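Local coordinates for protein soluble lytic murein transglycosylase (Pseudomonas aeruginosa, PDB 5OHU) that turns over bacterial peptidoglycan as a lytic transglycosylase, working on the glycan strands both from their ends and internally, at residues Arg473-Ala477 with Arg501-Phe506; Leu245-Ala249 with Ala276-Ile281. All coordinates share one frame; numbering follows the deposited sequence.

Overall arrangement
Along this mainly helical chain interaction 2 comes first and is complete before interaction 1 begins. Interaction 2 pairs helix 235-251 with helix 271-287 in the long superhelical run of helices. Interaction 1 joins the loop between helices 470-473 and 479-488 to the end region of helix 493-504, a helix of the lysozyme-like transglycosylase domain. The two share no helix; their centres are 40 Å apart, on opposite sides of the chain's centre, and their nearest atoms are about 24 Å from each other. Interaction 2 thus joins helices of the superhelical part, while interaction 1 is a buried contact at a helix of the domain that in this family probably carries the lytic activity.

Interaction 1 (Arg473-Ala477 with Arg501-Phe506); sequences RFPMA and RQESAF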
ATOM      1  N   ARG A 473      17.667 -10.925  -1.019  1.00 21.15           N
ATOM      2  CA  ARG A 473      16.759 -10.046  -1.743  1.00 28.73           C
ATOM      3  C   ARG A 473      16.403 -10.580  -3.124  1.00 33.91           C
ATOM      4  O   ARG A 473      15.391 -10.151  -3.691  1.00 32.78           O
ATOM      5  CB  ARG A 473      17.357  -8.640  -1.864  1.00 24.86           C
ATOM      6  CG  ARG A 473      17.338  -7.824  -0.557  1.00 28.28           C
ATOM      7  CD  ARG A 473      17.843  -6.393  -0.779  1.00 30.60           C
ATOM      8  NE  ARG A 473      16.974  -5.647  -1.690  1.00 31.48           N
ATOM      9  CZ  ARG A 473      17.407  -4.774  -2.592  1.00 31.72           C
ATOM     10  NH1 ARG A 473      18.707  -4.543  -2.711  1.00 26.95           N
ATOM     11  NH2 ARG A 473      16.540  -4.144  -3.387  1.00 30.61           N
ATOM     12  N   PHE A 474      17.193 -11.500  -3.677  1.00 31.87           N
ATOM     13  CA  PHE A 474      17.007 -11.966  -5.052  1.00 22.53           C
ATOM     14  C   PHE A 474      17.161 -13.484  -5.126  1.00 23.89           C
ATOM     15  O   PHE A 474      18.174 -14.015  -5.585  1.00 21.76           O
ATOM     16  CB  PHE A 474      17.955 -11.214  -5.989  1.00 22.19           C
ATOM     17  CG  PHE A 474      17.678  -9.745  -5.996  1.00 28.12           C
ATOM     18  CD1 PHE A 474      16.521  -9.271  -6.594  1.00 26.71           C
ATOM     19  CD2 PHE A 474      18.485  -8.855  -5.305  1.00 33.82           C
ATOM     20  CE1 PHE A 474      16.198  -7.925  -6.564  1.00 25.21           C
ATOM     21  CE2 PHE A 474      18.168  -7.489  -5.274  1.00 28.32           C
ATOM     22  CZ  PHE A 474      17.019  -7.032  -5.898  1.00 22.07           C
ATOM     23  N   PRO A 475      16.132 -14.207  -4.699  1.00 24.04           N
ATOM     24  CA  PRO A 475      16.195 -15.669  -4.755  1.00 28.68           C
ATOM     25  C   PRO A 475      16.268 -16.189  -6.185  1.00 31.30           C
ATOM     26  O   PRO A 475      15.841 -15.534  -7.144  1.00 25.34           O
ATOM     27  CB  PRO A 475      14.886 -16.106  -4.080  1.00 28.08           C
ATOM     28  CG  PRO A 475      14.045 -14.876  -3.970  1.00 24.47           C
ATOM     29  CD  PRO A 475      14.966 -13.716  -3.950  1.00 20.32           C
ATOM     30  N   MET A 476      16.793 -17.418  -6.313  1.00 27.48           N
ATOM     31  CA  MET A 476      17.004 -18.060  -7.608  1.00 27.49           C
ATOM     32  C   MET A 476      16.240 -19.369  -7.743  1.00 32.94           C
ATOM     33  O   MET A 476      16.654 -20.237  -8.515  1.00 39.72           O
ATOM     34  CB  MET A 476      18.493 -18.317  -7.836  1.00 26.41           C
ATOM     35  CG  MET A 476      19.349 -17.068  -7.828  1.00 38.62           C
ATOM     36  SD  MET A 476      19.239 -16.213  -9.406  1.00 43.29           S
ATOM     37  CE  MET A 476      20.119 -17.345 -10.476  1.00 44.81           C
ATOM     38  N   ALA A 477      15.158 -19.548  -6.991  1.00 21.20           N
ATOM     39  CA  ALA A 477      14.422 -20.806  -7.052  1.00 27.87           C
ATOM     40  C   ALA A 477      13.828 -21.020  -8.441  1.00 25.42           C
ATOM     41  O   ALA A 477      13.411 -20.073  -9.110  1.00 21.85           O
ATOM     42  CB  ALA A 477      13.313 -20.832  -5.999  1.00 25.68           C
ATOM     43  N   ARG A 501      10.266 -11.838  -9.266  1.00 17.54           N
ATOM     44  CA  ARG A 501      10.638 -11.256  -7.985  1.00 19.22           C
ATOM     45  C   ARG A 501       9.653 -10.161  -7.562  1.00 23.55           C
ATOM     46  O   ARG A 501       9.263 -10.085  -6.390  1.00 20.91           O
ATOM     47  CB  ARG A 501      12.074 -10.734  -8.072  1.00 19.44           C
ATOM     48  CG  ARG A 501      12.474  -9.739  -6.985  1.00 23.17           C
ATOM     49  CD  ARG A 501      12.487 -10.350  -5.596  1.00 20.99           C
ATOM     50  NE  ARG A 501      13.051  -9.398  -4.651  1.00 29.03           N
ATOM     51  CZ  ARG A 501      12.337  -8.462  -4.035  1.00 32.49           C
ATOM     52  NH1 ARG A 501      11.030  -8.367  -4.264  1.00 27.57           N
ATOM     53  NH2 ARG A 501      12.928  -7.625  -3.193  1.00 29.33           N
ATOM     54  N   GLN A 502       9.204  -9.334  -8.511  1.00 15.43           N
ATOM     55  CA  GLN A 502       8.242  -8.273  -8.218  1.00 17.92           C
ATOM     56  C   GLN A 502       6.848  -8.824  -7.946  1.00 17.68           C
ATOM     57  O   GLN A 502       6.173  -8.373  -7.019  1.00 20.46           O
ATOM     58  CB  GLN A 502       8.197  -7.287  -9.393  1.00 14.49           C
ATOM     59  CG  GLN A 502       7.124  -6.217  -9.362  1.00 14.03           C
ATOM     60  CD  GLN A 502       7.183  -5.301  -8.128  1.00 25.96           C
ATOM     61  OE1 GLN A 502       6.144  -4.973  -7.539  1.00 23.91           O
ATOM     62  NE2 GLN A 502       8.398  -4.977  -7.678  1.00 14.04           N
ATOM     63  N   GLU A 503       6.408  -9.802  -8.730  1.00 20.05           N
ATOM     64  CA  GLU A 503       5.021 -10.245  -8.656  1.00 23.47           C
ATOM     65  C   GLU A 503       4.752 -11.044  -7.384  1.00 21.40           C
ATOM     66  O   GLU A 503       3.756 -10.811  -6.691  1.00 17.65           O
ATOM     67  CB  GLU A 503       4.669 -11.077  -9.898  1.00 23.48           C
ATOM     68  CG  GLU A 503       4.492 -10.271 -11.185  1.00 21.54           C
ATOM     69  CD  GLU A 503       3.296  -9.316 -11.135  1.00 24.88           C
ATOM     70  OE1 GLU A 503       3.253  -8.374 -11.947  1.00 20.20           O
ATOM     71  OE2 GLU A 503       2.401  -9.501 -10.280  1.00 25.15           O
ATOM     72  N   SER A 504       5.619 -12.005  -7.074  1.00 20.28           N
ATOM     73  CA  SER A 504       5.375 -12.957  -6.002  1.00 24.39           C
ATOM     74  C   SER A 504       6.493 -13.035  -4.981  1.00 20.77           C
ATOM     75  O   SER A 504       6.306 -13.690  -3.948  1.00 24.46           O
ATOM     76  CB  SER A 504       5.173 -14.371  -6.573  1.00 21.88           C
ATOM     77  OG  SER A 504       6.406 -14.850  -7.110  1.00 23.31           O
ATOM     78  N   ALA A 505       7.653 -12.428  -5.250  1.00 24.00           N
ATOM     79  CA  ALA A 505       8.844 -12.622  -4.421  1.00 23.92           C
ATOM     80  C   ALA A 505       9.138 -14.110  -4.264  1.00 28.39           C
ATOM     81  O   ALA A 505       9.540 -14.584  -3.199  1.00 30.79           O
ATOM     82  CB  ALA A 505       8.690 -11.944  -3.056  1.00 24.60           C
ATOM     83  N   PHE A 506       8.879 -14.858  -5.335  1.00 30.28           N
ATOM     84  CA  PHE A 506       9.190 -16.277  -5.442  1.00 30.99           C
ATOM     85  C   PHE A 506       8.404 -17.151  -4.475  1.00 34.37           C
ATOM     86  O   PHE A 506       8.828 -18.263  -4.163  1.00 36.32           O
ATOM     87  CB  PHE A 506      10.692 -16.511  -5.281  1.00 19.04           C
ATOM     88  CG  PHE A 506      11.466 -16.195  -6.518  1.00 25.95           C
ATOM     89  CD1 PHE A 506      11.867 -14.889  -6.783  1.00 22.80           C
ATOM     90  CD2 PHE A 506      11.768 -17.197  -7.436  1.00 21.37           C
ATOM     91  CE1 PHE A 506      12.566 -14.589  -7.937  1.00 20.24           C
ATOM     92  CE2 PHE A 506      12.478 -16.911  -8.585  1.00 20.02           C
ATOM     93  CZ  PHE A 506      12.877 -15.606  -8.838  1.00 24.87           C
TER
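Arg501 reaches from helix 493-504 to the carbonyl oxygen of Arg473, while Phe506, just beyond the same helix, lies against Pro475 and Ala477. Helix 493-504 belongs to the lysozyme-like fold of the transglycosylase domain, and its Glu503-Ser504 sequence is consistent with the Glu-Ser pair of the Slt family. Arg501 sets off with CG anti to its own backbone nitrogen (chi1 162°) and then bends at chi2, which brings NE, not the terminal NH1 or NH2, to the carbonyl. NE donates to Arg473 O at 2.6 Å, arriving almost in line with the carbonyl bond, and the oxygen is tilted slightly out of the guanidinium plane. An arginine suits this site because its aliphatic part also packs: Arg501 CG is 4.1 Å from Phe474 CD1, with ring and guanidinium planes 35° apart. Phe474 CE2 in turn sits over one face of the Arg473 guanidinium, whose NH1 is held by Trp467 O, and the Phe474 ring meets Tyr617 and Tyr621 of helix 605-624.

Beyond the helix, Ala505 and then Phe506 take positive phi, and the Phe506 ring is directed at the loop. Proline offers it a compact apolar surface, with Pro475 CG 3.6 Å from Phe506 CD1. Pro475 O stands over one ring face, displaced toward the rim, and is also hydrogen-bonded by Tyr621 OH. The small Ala477 lets its backbone come close, so that Ala477 O meets the ring edge at Phe506 CE2, 3.3 Å away.

Interaction 2 (Leu245-Ala249 with Ala276-Ile281); sequences LRRLA and AIAREI
Arg246 lies across Ile277 at about a right angle, and these two residues, followed by Leu245, lose the most surface in the contact. What touches is the hydrocarbon part of the arginine: its CD is 3.9 Å from Ile277 CG1, and Arg246 CG is 4.0 Å from Glu280 CB. Chi1 of -100° and chi2 of 131° depart from the usual staggered values, and with a further bend at chi3 the chain folds along the partner helix instead of extending past it. Ile277 CG1 meets the guanidinium at its edge, near the plane, on the NH1 side. The charge is answered by a salt bridge from NH2 to Glu190, so a long residue serves both needs here, an apolar stem for the interface and a polar end for a partner beyond it.

The segments belong to helices 235-251 and 271-287; the axes of 245-249 and 276-281 run nearly parallel (6°), 9.0 Å apart at closest approach. Helix 253-263 connects the two helices in sequence and packs on both, touching Leu245 through Leu259 and Ile281 through Ala256; this is an alpha-superhelical arrangement, consistent with the helical ring of Slt70-like enzymes.

The beta-branched Ile277 fits because its two branches serve two neighbours. CG2, anti to the backbone nitrogen, approaches Leu245 CB at 4.1 Å, while CG1 goes to Arg246. Leu245 also meets Leu224 of a loop. One turn on, the small side chain of Ala249 allows the backbones to draw together, with Ala249 CA and Ile281 CA 5.2 Å apart. Ala249 CB packs on Ile281 CG1 at 3.8 Å, and Ala249 O is hydrogen-bonded to Ser284 OG.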
ATOM      1  N   LEU A 245     -16.749  19.620  -8.057  1.00 23.17           N
ATOM      2  CA  LEU A 245     -15.587  19.885  -8.902  1.00 21.73           C
ATOM      3  C   LEU A 245     -14.432  18.956  -8.570  1.00 17.85           C
ATOM      4  O   LEU A 245     -13.710  18.518  -9.471  1.00 15.48           O
ATOM      5  CB  LEU A 245     -15.137  21.337  -8.798  1.00 12.22           C
ATOM      6  CG  LEU A 245     -16.179  22.331  -9.279  1.00 12.52           C
ATOM      7  CD1 LEU A 245     -15.923  23.717  -8.713  1.00 17.23           C
ATOM      8  CD2 LEU A 245     -16.153  22.333 -10.781  1.00 12.48           C
ATOM      9  N   ARG A 246     -14.247  18.636  -7.289  1.00 18.29           N
ATOM     10  CA  ARG A 246     -13.187  17.696  -6.920  1.00 18.83           C
ATOM     11  C   ARG A 246     -13.474  16.315  -7.482  1.00 23.09           C
ATOM     12  O   ARG A 246     -12.565  15.628  -7.966  1.00 30.44           O
ATOM     13  CB  ARG A 246     -13.032  17.635  -5.396  1.00 22.93           C
ATOM     14  CG  ARG A 246     -11.866  18.486  -4.879  1.00 34.00           C
ATOM     15  CD  ARG A 246     -12.261  19.371  -3.721  1.00 43.97           C
ATOM     16  NE  ARG A 246     -13.058  18.658  -2.726  1.00 57.32           N
ATOM     17  CZ  ARG A 246     -13.941  19.235  -1.912  1.00 64.35           C
ATOM     18  NH1 ARG A 246     -14.148  20.551  -1.971  1.00 65.83           N
ATOM     19  NH2 ARG A 246     -14.617  18.485  -1.049  1.00 59.42           N
ATOM     20  N   ARG A 247     -14.735  15.892  -7.424  1.00 18.69           N
ATOM     21  CA  ARG A 247     -15.113  14.615  -8.014  1.00 15.59           C
ATOM     22  C   ARG A 247     -14.923  14.656  -9.524  1.00 23.40           C
ATOM     23  O   ARG A 247     -14.265  13.785 -10.105  1.00 20.15           O
ATOM     24  CB  ARG A 247     -16.565  14.297  -7.634  1.00 16.55           C
ATOM     25  CG  ARG A 247     -17.169  13.024  -8.241  1.00 23.79           C
ATOM     26  CD  ARG A 247     -16.635  11.711  -7.645  1.00 26.26           C
ATOM     27  NE  ARG A 247     -16.425  11.743  -6.196  1.00 28.02           N
ATOM     28  CZ  ARG A 247     -17.346  11.405  -5.292  1.00 31.69           C
ATOM     29  NH1 ARG A 247     -18.556  11.032  -5.675  1.00 26.58           N
ATOM     30  NH2 ARG A 247     -17.052  11.432  -3.995  1.00 32.66           N
ATOM     31  N   LEU A 248     -15.448  15.702 -10.169  1.00 22.36           N
ATOM     32  CA  LEU A 248     -15.366  15.817 -11.620  1.00 17.17           C
ATOM     33  C   LEU A 248     -13.928  15.848 -12.109  1.00 15.04           C
ATOM     34  O   LEU A 248     -13.633  15.382 -13.221  1.00 16.95           O
ATOM     35  CB  LEU A 248     -16.099  17.088 -12.068  1.00 13.36           C
ATOM     36  CG  LEU A 248     -16.349  17.342 -13.547  1.00 15.54           C
ATOM     37  CD1 LEU A 248     -17.208  16.223 -14.141  1.00 13.40           C
ATOM     38  CD2 LEU A 248     -17.019  18.717 -13.718  1.00 17.89           C
ATOM     39  N   ALA A 249     -13.023  16.411 -11.311  1.00 12.94           N
ATOM     40  CA  ALA A 249     -11.630  16.488 -11.732  1.00 21.51           C
ATOM     41  C   ALA A 249     -11.014  15.115 -11.977  1.00 24.45           C
ATOM     42  O   ALA A 249     -10.052  15.012 -12.736  1.00 23.69           O
ATOM     43  CB  ALA A 249     -10.810  17.234 -10.685  1.00 15.09           C
ATOM     44  N   ALA A 276      -7.940  23.397  -2.186  1.00 18.89           N
ATOM     45  CA  ALA A 276      -8.149  21.970  -2.398  1.00 17.10           C
ATOM     46  C   ALA A 276      -8.649  21.700  -3.807  1.00 27.71           C
ATOM     47  O   ALA A 276      -8.145  20.804  -4.493  1.00 29.00           O
ATOM     48  CB  ALA A 276      -9.141  21.413  -1.370  1.00 15.75           C
ATOM     49  N   ILE A 277      -9.655  22.462  -4.252  1.00 22.86           N
ATOM     50  CA  ILE A 277     -10.172  22.290  -5.605  1.00 17.05           C
ATOM     51  C   ILE A 277      -9.052  22.458  -6.620  1.00 20.47           C
ATOM     52  O   ILE A 277      -8.826  21.594  -7.483  1.00 19.25           O
ATOM     53  CB  ILE A 277     -11.314  23.282  -5.872  1.00 20.44           C
ATOM     54  CG1 ILE A 277     -12.465  23.040  -4.898  1.00 31.89           C
ATOM     55  CG2 ILE A 277     -11.793  23.129  -7.292  1.00 18.41           C
ATOM     56  CD1 ILE A 277     -13.545  24.136  -4.954  1.00 34.49           C
ATOM     57  N   ALA A 278      -8.330  23.576  -6.520  1.00 12.08           N
ATOM     58  CA  ALA A 278      -7.279  23.894  -7.476  1.00 13.40           C
ATOM     59  C   ALA A 278      -6.214  22.809  -7.504  1.00 23.26           C
ATOM     60  O   ALA A 278      -5.740  22.417  -8.577  1.00 20.69           O
ATOM     61  CB  ALA A 278      -6.651  25.243  -7.130  1.00 14.19           C
ATOM     62  N   ARG A 279      -5.832  22.303  -6.335  1.00 25.72           N
ATOM     63  CA  ARG A 279      -4.791  21.285  -6.303  1.00 26.62           C
ATOM     64  C   ARG A 279      -5.276  19.974  -6.912  1.00 18.61           C
ATOM     65  O   ARG A 279      -4.533  19.329  -7.663  1.00 21.12           O
ATOM     66  CB  ARG A 279      -4.278  21.103  -4.874  1.00 26.68           C
ATOM     67  CG  ARG A 279      -3.434  22.309  -4.410  1.00 28.25           C
ATOM     68  CD  ARG A 279      -2.741  22.065  -3.049  1.00 30.39           C
ATOM     69  NE  ARG A 279      -2.193  23.291  -2.464  1.00 37.09           N
ATOM     70  CZ  ARG A 279      -1.767  23.394  -1.205  1.00 39.73           C
ATOM     71  NH1 ARG A 279      -1.831  22.343  -0.397  1.00 45.67           N
ATOM     72  NH2 ARG A 279      -1.293  24.547  -0.746  1.00 26.72           N
ATOM     73  N   GLU A 280      -6.532  19.590  -6.667  1.00 16.93           N
ATOM     74  CA  GLU A 280      -7.023  18.354  -7.276  1.00 21.08           C
ATOM     75  C   GLU A 280      -7.183  18.501  -8.786  1.00 22.04           C
ATOM     76  O   GLU A 280      -6.835  17.588  -9.540  1.00 20.07           O
ATOM     77  CB  GLU A 280      -8.342  17.917  -6.635  1.00 29.02           C
ATOM     78  CG  GLU A 280      -8.800  16.534  -7.083  1.00 53.39           C
ATOM     79  CD  GLU A 280      -7.678  15.487  -7.030  1.00 75.94           C
ATOM     80  OE1 GLU A 280      -7.241  15.014  -8.108  1.00 83.38           O
ATOM     81  OE2 GLU A 280      -7.227  15.140  -5.916  1.00 74.40           O
ATOM     82  N   ILE A 281      -7.700  19.642  -9.252  1.00 11.25           N
ATOM     83  CA  ILE A 281      -7.766  19.885 -10.690  1.00 11.19           C
ATOM     84  C   ILE A 281      -6.359  19.963 -11.282  1.00 22.43           C
ATOM     85  O   ILE A 281      -6.075  19.358 -12.325  1.00 13.64           O
ATOM     86  CB  ILE A 281      -8.584  21.156 -10.986  1.00 20.17           C
ATOM     87  CG1 ILE A 281     -10.064  20.920 -10.636  1.00 17.53           C
ATOM     88  CG2 ILE A 281      -8.454  21.574 -12.452  1.00 11.38           C
ATOM     89  CD1 ILE A 281     -10.890  22.165 -10.663  1.00 11.78           C
TER